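Local coordinates for protein Two-component system sensor histidine kinase (Bacteroides thetaiotaomicron, PDB 3OTT) that probably senses saccharides through its extracellular beta-propeller region and passes the signal on as a histidine kinase and DNA-binding transcription regulator, at residues R376-T390 with N419-L432. Numbering follows the deposited sequence.
Sequences RHIYEDKEQQLWIAT and NWTYYIFEDTAGQL
E426, I424 and H377 bury the most surface where the inner strands of two successive propeller blades face each other. E426 CG lies anti to the backbone N (chi1 -178°) and the chain beyond it is extended, which carries the carboxylate to the turn at D381-Q384. There K382 N donates to E426 OE1 at 3.2 Å, from above the carboxylate plane. D381 OD2 is 3.8 Å from E426 OE1, but K446 makes salt bridges to both acids. The other oxygen, D381 OD1, takes the NH of E383, which makes an Asx turn, and that of Q385 from the opposite face of its plane. W387 NE1 holds D381 OD2 with a nearly straight bond.

I424 fills the middle. Its CG2 meets Y379 CB at 3.8 Å, and its CD1 reaches W387 CB. L432 CD2 sits over one face of the W387 six-membered ring. H377 stacks face to face on Y423, with centroids 3.7 Å apart and planes at 17°. The Y379 ring lies over F425 CA, and its OH accepts from E426 N at 2.8 Å.

At the far end the R376 guanidinium lies flat on the Y422 ring, and R376 NH2 also bonds Q129 O of the second subunit. The chemistry therefore implies that side chains largely join these blades: an apolar middle between stacked rings and a buried acid pair, whose negative charge K446 probably offsets.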
loop_
_atom_site.group_PDB
_atom_site.type_symbol
_atom_site.label_atom_id
_atom_site.label_comp_id
_atom_site.label_asym_id
_atom_site.label_seq_id
_atom_site.Cartn_x
_atom_site.Cartn_y
_atom_site.Cartn_z
ATOM N N ARG B 376 14.053 -2.413 20.907
ATOM C CA ARG B 376 14.834 -3.553 21.414
ATOM C C ARG B 376 14.101 -4.316 22.538
ATOM O O ARG B 376 14.375 -5.470 22.775
ATOM C CB ARG B 376 16.249 -3.111 21.825
ATOM C CG ARG B 376 16.887 -2.098 20.874
ATOM C CD ARG B 376 18.372 -1.991 20.895
ATOM N NE ARG B 376 18.861 -3.147 20.263
ATOM C CZ ARG B 376 19.625 -3.252 19.174
ATOM N NH1 ARG B 376 20.127 -2.218 18.472
ATOM N NH2 ARG B 376 19.891 -4.497 18.837
ATOM N N HIS B 377 13.110 -3.700 23.162
ATOM C CA HIS B 377 12.392 -4.373 24.223
ATOM C C HIS B 377 11.156 -3.601 24.619
ATOM O O HIS B 377 11.161 -2.363 24.602
ATOM C CB HIS B 377 13.256 -4.663 25.453
ATOM C CG HIS B 377 12.689 -5.732 26.339
ATOM N ND1 HIS B 377 12.539 -5.574 27.704
ATOM C CD2 HIS B 377 12.188 -6.956 26.047
ATOM C CE1 HIS B 377 12.011 -6.677 28.215
ATOM N NE2 HIS B 377 11.798 -7.532 27.225
ATOM N N ILE B 378 10.087 -4.353 24.873
ATOM C CA ILE B 378 8.827 -3.815 25.349
ATOM C C ILE B 378 8.493 -4.480 26.713
ATOM O O ILE B 378 8.551 -5.714 26.846
ATOM C CB ILE B 378 7.694 -4.063 24.318
ATOM C CG1 ILE B 378 8.160 -3.645 22.928
ATOM C CG2 ILE B 378 6.391 -3.298 24.738
ATOM C CD1 ILE B 378 7.215 -4.172 21.744
ATOM N N TYR B 379 8.109 -3.670 27.705
ATOM C CA TYR B 379 7.906 -4.119 29.047
ATOM C C TYR B 379 6.764 -3.369 29.740
ATOM O O TYR B 379 6.619 -2.140 29.647
ATOM C CB TYR B 379 9.193 -3.908 29.808
ATOM C CG TYR B 379 9.126 -4.203 31.292
ATOM C CD1 TYR B 379 9.029 -5.526 31.753
ATOM C CD2 TYR B 379 9.174 -3.180 32.208
ATOM C CE1 TYR B 379 8.963 -5.818 33.103
ATOM C CE2 TYR B 379 9.110 -3.448 33.573
ATOM C CZ TYR B 379 9.011 -4.776 34.007
ATOM O OH TYR B 379 8.983 -5.056 35.328
ATOM N N GLU B 380 5.952 -4.105 30.470
ATOM C CA GLU B 380 4.946 -3.460 31.308
ATOM C C GLU B 380 5.340 -3.591 32.773
ATOM O O GLU B 380 5.607 -4.707 33.233
ATOM C CB GLU B 380 3.559 -4.115 31.067
ATOM C CG GLU B 380 2.468 -3.329 31.704
ATOM C CD GLU B 380 1.058 -3.882 31.505
ATOM O OE1 GLU B 380 0.740 -4.623 30.532
ATOM O OE2 GLU B 380 0.235 -3.514 32.325
ATOM N N ASP B 381 5.375 -2.487 33.508
ATOM C CA ASP B 381 5.838 -2.539 34.929
ATOM C C ASP B 381 4.769 -2.964 35.940
ATOM O O ASP B 381 3.682 -3.448 35.539
ATOM C CB ASP B 381 6.524 -1.252 35.386
ATOM C CG ASP B 381 5.561 -0.055 35.508
ATOM O OD1 ASP B 381 4.321 -0.244 35.636
ATOM O OD2 ASP B 381 6.062 1.105 35.486
ATOM N N LYS B 382 5.060 -2.752 37.237
ATOM C CA LYS B 382 4.204 -3.233 38.332
ATOM C C LYS B 382 2.982 -2.381 38.464
ATOM O O LYS B 382 2.019 -2.800 39.085
ATOM C CB LYS B 382 4.918 -3.210 39.715
ATOM C CG LYS B 382 6.313 -3.839 39.776
ATOM C CD LYS B 382 6.304 -5.322 39.422
ATOM C CE LYS B 382 7.642 -5.942 39.873
ATOM N NZ LYS B 382 7.782 -7.269 39.290
ATOM N N GLU B 383 3.009 -1.163 37.936
ATOM C CA GLU B 383 1.835 -0.305 38.049
ATOM C C GLU B 383 1.153 -0.203 36.699
ATOM O O GLU B 383 0.420 0.742 36.435
ATOM C CB GLU B 383 2.221 1.057 38.599
ATOM C CG GLU B 383 2.684 1.006 40.079
ATOM C CD GLU B 383 3.285 2.337 40.583
ATOM O OE1 GLU B 383 4.281 2.823 39.971
ATOM O OE2 GLU B 383 2.763 2.892 41.601
ATOM N N GLN B 384 1.420 -1.177 35.828
ATOM C CA GLN B 384 0.811 -1.191 34.492
ATOM C C GLN B 384 1.289 -0.035 33.555
ATOM O O GLN B 384 0.596 0.347 32.628
ATOM C CB GLN B 384 -0.746 -1.296 34.568
ATOM C CG GLN B 384 -1.246 -2.612 35.277
ATOM C CD GLN B 384 -1.188 -2.503 36.839
ATOM O OE1 GLN B 384 -1.729 -1.575 37.404
ATOM N NE2 GLN B 384 -0.495 -3.415 37.498
ATOM N N GLN B 385 2.485 0.485 33.768
ATOM C CA GLN B 385 2.992 1.484 32.850
ATOM C C GLN B 385 3.837 0.752 31.764
ATOM O O GLN B 385 4.628 -0.148 32.054
ATOM C CB GLN B 385 3.847 2.502 33.601
ATOM C CG GLN B 385 3.148 3.374 34.696
ATOM C CD GLN B 385 2.294 4.461 34.087
ATOM O OE1 GLN B 385 2.760 5.251 33.254
ATOM N NE2 GLN B 385 1.019 4.486 34.460
ATOM N N LEU B 386 3.683 1.191 30.519
ATOM C CA LEU B 386 4.302 0.554 29.392
ATOM C C LEU B 386 5.679 1.235 29.112
ATOM O O LEU B 386 5.712 2.435 28.859
ATOM C CB LEU B 386 3.372 0.712 28.193
ATOM C CG LEU B 386 3.581 -0.229 26.982
ATOM C CD1 LEU B 386 4.686 0.207 26.145
ATOM C CD2 LEU B 386 3.817 -1.678 27.391
ATOM N N TRP B 387 6.769 0.472 29.174
ATOM C CA TRP B 387 8.080 0.998 28.833
ATOM C C TRP B 387 8.707 0.363 27.553
ATOM O O TRP B 387 8.484 -0.810 27.279
ATOM C CB TRP B 387 9.049 0.785 29.957
ATOM C CG TRP B 387 8.642 1.483 31.273
ATOM C CD1 TRP B 387 7.855 0.965 32.236
ATOM C CD2 TRP B 387 9.087 2.753 31.760
ATOM N NE1 TRP B 387 7.743 1.822 33.274
ATOM C CE2 TRP B 387 8.498 2.934 33.021
ATOM C CE3 TRP B 387 9.942 3.743 31.266
ATOM C CZ2 TRP B 387 8.711 4.062 33.787
ATOM C CZ3 TRP B 387 10.159 4.856 32.010
ATOM C CH2 TRP B 387 9.543 5.021 33.266
ATOM N N ILE B 388 9.484 1.132 26.782
ATOM C CA ILE B 388 10.160 0.534 25.635
ATOM C C ILE B 388 11.650 0.898 25.698
ATOM O O ILE B 388 12.009 2.019 26.156
ATOM C CB ILE B 388 9.501 0.893 24.265
ATOM C CG1 ILE B 388 9.444 2.397 24.110
ATOM C CG2 ILE B 388 7.997 0.307 24.120
ATOM C CD1 ILE B 388 9.317 2.828 22.622
ATOM N N ALA B 389 12.502 -0.040 25.284
ATOM C CA ALA B 389 13.901 0.268 25.182
ATOM C C ALA B 389 14.199 0.382 23.705
ATOM O O ALA B 389 13.731 -0.470 22.887
ATOM C CB ALA B 389 14.780 -0.851 25.856
ATOM N N THR B 390 14.959 1.428 23.362
ATOM C CA THR B 390 15.299 1.719 21.969
ATOM C C THR B 390 16.733 2.249 21.831
ATOM O O THR B 390 17.388 2.501 22.858
ATOM C CB THR B 390 14.355 2.805 21.330
ATOM O OG1 THR B 390 14.786 4.110 21.700
ATOM C CG2 THR B 390 12.854 2.598 21.626
ATOM N N ASN B 419 21.479 6.074 25.915
ATOM C CA ASN B 419 21.112 6.208 24.486
ATOM C C ASN B 419 20.776 4.907 23.781
ATOM O O ASN B 419 19.779 4.825 23.074
ATOM C CB ASN B 419 22.255 6.866 23.692
ATOM C CG ASN B 419 22.349 8.356 23.941
ATOM O OD1 ASN B 419 21.441 8.980 24.546
ATOM N ND2 ASN B 419 23.468 8.957 23.482
ATOM N N TRP B 420 21.637 3.902 23.979
ATOM C CA TRP B 420 21.427 2.576 23.425
ATOM C C TRP B 420 20.945 1.595 24.485
ATOM O O TRP B 420 21.739 0.926 25.095
ATOM C CB TRP B 420 22.725 2.073 22.757
ATOM C CG TRP B 420 23.164 2.942 21.580
ATOM C CD1 TRP B 420 22.405 3.897 20.919
ATOM C CD2 TRP B 420 24.437 2.916 20.917
ATOM N NE1 TRP B 420 23.133 4.437 19.894
ATOM C CE2 TRP B 420 24.375 3.852 19.857
ATOM C CE3 TRP B 420 25.619 2.167 21.098
ATOM C CZ2 TRP B 420 25.467 4.088 18.986
ATOM C CZ3 TRP B 420 26.712 2.392 20.224
ATOM C CH2 TRP B 420 26.620 3.353 19.180
ATOM N N THR B 421 19.643 1.498 24.669
ATOM C CA THR B 421 19.019 0.635 25.673
ATOM C C THR B 421 18.528 -0.684 25.116
ATOM O O THR B 421 17.820 -0.680 24.109
ATOM C CB THR B 421 17.844 1.397 26.388
ATOM O OG1 THR B 421 18.439 2.468 27.144
ATOM C CG2 THR B 421 17.134 0.445 27.427
ATOM N N TYR B 422 18.906 -1.808 25.753
ATOM C CA TYR B 422 18.599 -3.155 25.232
ATOM C C TYR B 422 17.522 -3.850 26.007
ATOM O O TYR B 422 16.838 -4.669 25.408
ATOM C CB TYR B 422 19.835 -4.115 25.186
ATOM C CG TYR B 422 20.678 -3.832 23.954
ATOM C CD1 TYR B 422 21.245 -2.560 23.758
ATOM C CD2 TYR B 422 20.846 -4.800 22.946
ATOM C CE1 TYR B 422 21.999 -2.257 22.597
ATOM C CE2 TYR B 422 21.606 -4.492 21.768
ATOM C CZ TYR B 422 22.168 -3.228 21.618
ATOM O OH TYR B 422 22.909 -2.916 20.505
ATOM N N TYR B 423 17.382 -3.547 27.308
ATOM C CA TYR B 423 16.463 -4.291 28.161
ATOM C C TYR B 423 16.144 -3.472 29.399
ATOM O O TYR B 423 16.975 -2.665 29.895
ATOM C CB TYR B 423 17.088 -5.646 28.581
ATOM C CG TYR B 423 16.187 -6.853 28.543
ATOM C CD1 TYR B 423 15.741 -7.381 27.317
ATOM C CD2 TYR B 423 15.790 -7.488 29.715
ATOM C CE1 TYR B 423 14.912 -8.507 27.256
ATOM C CE2 TYR B 423 14.946 -8.607 29.662
ATOM C CZ TYR B 423 14.536 -9.106 28.423
ATOM O OH TYR B 423 13.697 -10.198 28.369
ATOM N N ILE B 424 14.951 -3.707 29.914
ATOM C CA ILE B 424 14.449 -3.019 31.084
ATOM C C ILE B 424 13.537 -3.912 31.862
ATOM O O ILE B 424 12.811 -4.715 31.265
ATOM C CB ILE B 424 13.671 -1.784 30.671
ATOM C CG1 ILE B 424 12.976 -1.134 31.868
ATOM C CG2 ILE B 424 12.592 -2.149 29.740
ATOM C CD1 ILE B 424 12.709 0.356 31.591
ATOM N N PHE B 425 13.595 -3.803 33.190
ATOM C CA PHE B 425 12.547 -4.364 34.065
ATOM C C PHE B 425 12.441 -3.550 35.332
ATOM O O PHE B 425 13.341 -2.781 35.629
ATOM C CB PHE B 425 12.767 -5.888 34.384
ATOM C CG PHE B 425 13.953 -6.177 35.326
ATOM C CD1 PHE B 425 15.216 -6.551 34.806
ATOM C CD2 PHE B 425 13.817 -6.086 36.694
ATOM C CE1 PHE B 425 16.308 -6.835 35.642
ATOM C CE2 PHE B 425 14.931 -6.354 37.592
ATOM C CZ PHE B 425 16.174 -6.731 37.047
ATOM N N GLU B 426 11.368 -3.759 36.109
ATOM C CA GLU B 426 11.198 -3.087 37.394
ATOM C C GLU B 426 11.350 -4.123 38.523
ATOM O O GLU B 426 10.778 -5.192 38.425
ATOM C CB GLU B 426 9.857 -2.328 37.508
ATOM C CG GLU B 426 9.729 -1.564 38.907
ATOM C CD GLU B 426 8.310 -0.979 39.279
ATOM O OE1 GLU B 426 7.414 -0.874 38.432
ATOM O OE2 GLU B 426 8.089 -0.602 40.464
ATOM N N ASP B 427 12.152 -3.816 39.561
ATOM C CA ASP B 427 12.286 -4.741 40.661
ATOM C C ASP B 427 11.128 -4.591 41.631
ATOM O O ASP B 427 10.175 -3.889 41.339
ATOM C CB ASP B 427 13.656 -4.663 41.355
ATOM C CG ASP B 427 13.917 -3.328 42.074
ATOM O OD1 ASP B 427 12.989 -2.521 42.297
ATOM O OD2 ASP B 427 15.104 -3.093 42.429
ATOM N N THR B 428 11.207 -5.237 42.776
ATOM C CA THR B 428 10.113 -5.187 43.734
ATOM C C THR B 428 10.273 -3.980 44.679
ATOM O O THR B 428 9.528 -3.843 45.677
ATOM C CB THR B 428 10.023 -6.507 44.553
ATOM O OG1 THR B 428 11.167 -6.587 45.394
ATOM C CG2 THR B 428 10.004 -7.762 43.650
ATOM N N ALA B 429 11.218 -3.084 44.377
ATOM C CA ALA B 429 11.417 -1.921 45.263
ATOM C C ALA B 429 11.317 -0.550 44.558
ATOM O O ALA B 429 12.001 0.378 44.933
ATOM C CB ALA B 429 12.743 -2.064 46.043
ATOM N N GLY B 430 10.479 -0.426 43.523
ATOM C CA GLY B 430 10.304 0.850 42.826
ATOM C C GLY B 430 11.481 1.205 41.920
ATOM O O GLY B 430 11.586 2.332 41.426
ATOM N N GLN B 431 12.376 0.274 41.666
ATOM C CA GLN B 431 13.514 0.665 40.840
ATOM C C GLN B 431 13.470 0.082 39.411
ATOM O O GLN B 431 13.148 -1.063 39.222
ATOM C CB GLN B 431 14.837 0.314 41.564
ATOM C CG GLN B 431 15.083 1.031 42.914
ATOM C CD GLN B 431 16.330 0.490 43.569
ATOM O OE1 GLN B 431 16.533 -0.737 43.626
ATOM N NE2 GLN B 431 17.211 1.388 44.034
ATOM N N LEU B 432 13.843 0.867 38.415
ATOM C CA LEU B 432 13.957 0.377 37.044
ATOM C C LEU B 432 15.373 -0.039 36.767
ATOM O O LEU B 432 16.275 0.698 37.083
ATOM C CB LEU B 432 13.609 1.510 36.104
ATOM C CG LEU B 432 12.471 1.500 35.100
ATOM C CD1 LEU B 432 11.300 0.682 35.630
ATOM C CD2 LEU B 432 12.163 2.987 34.809
#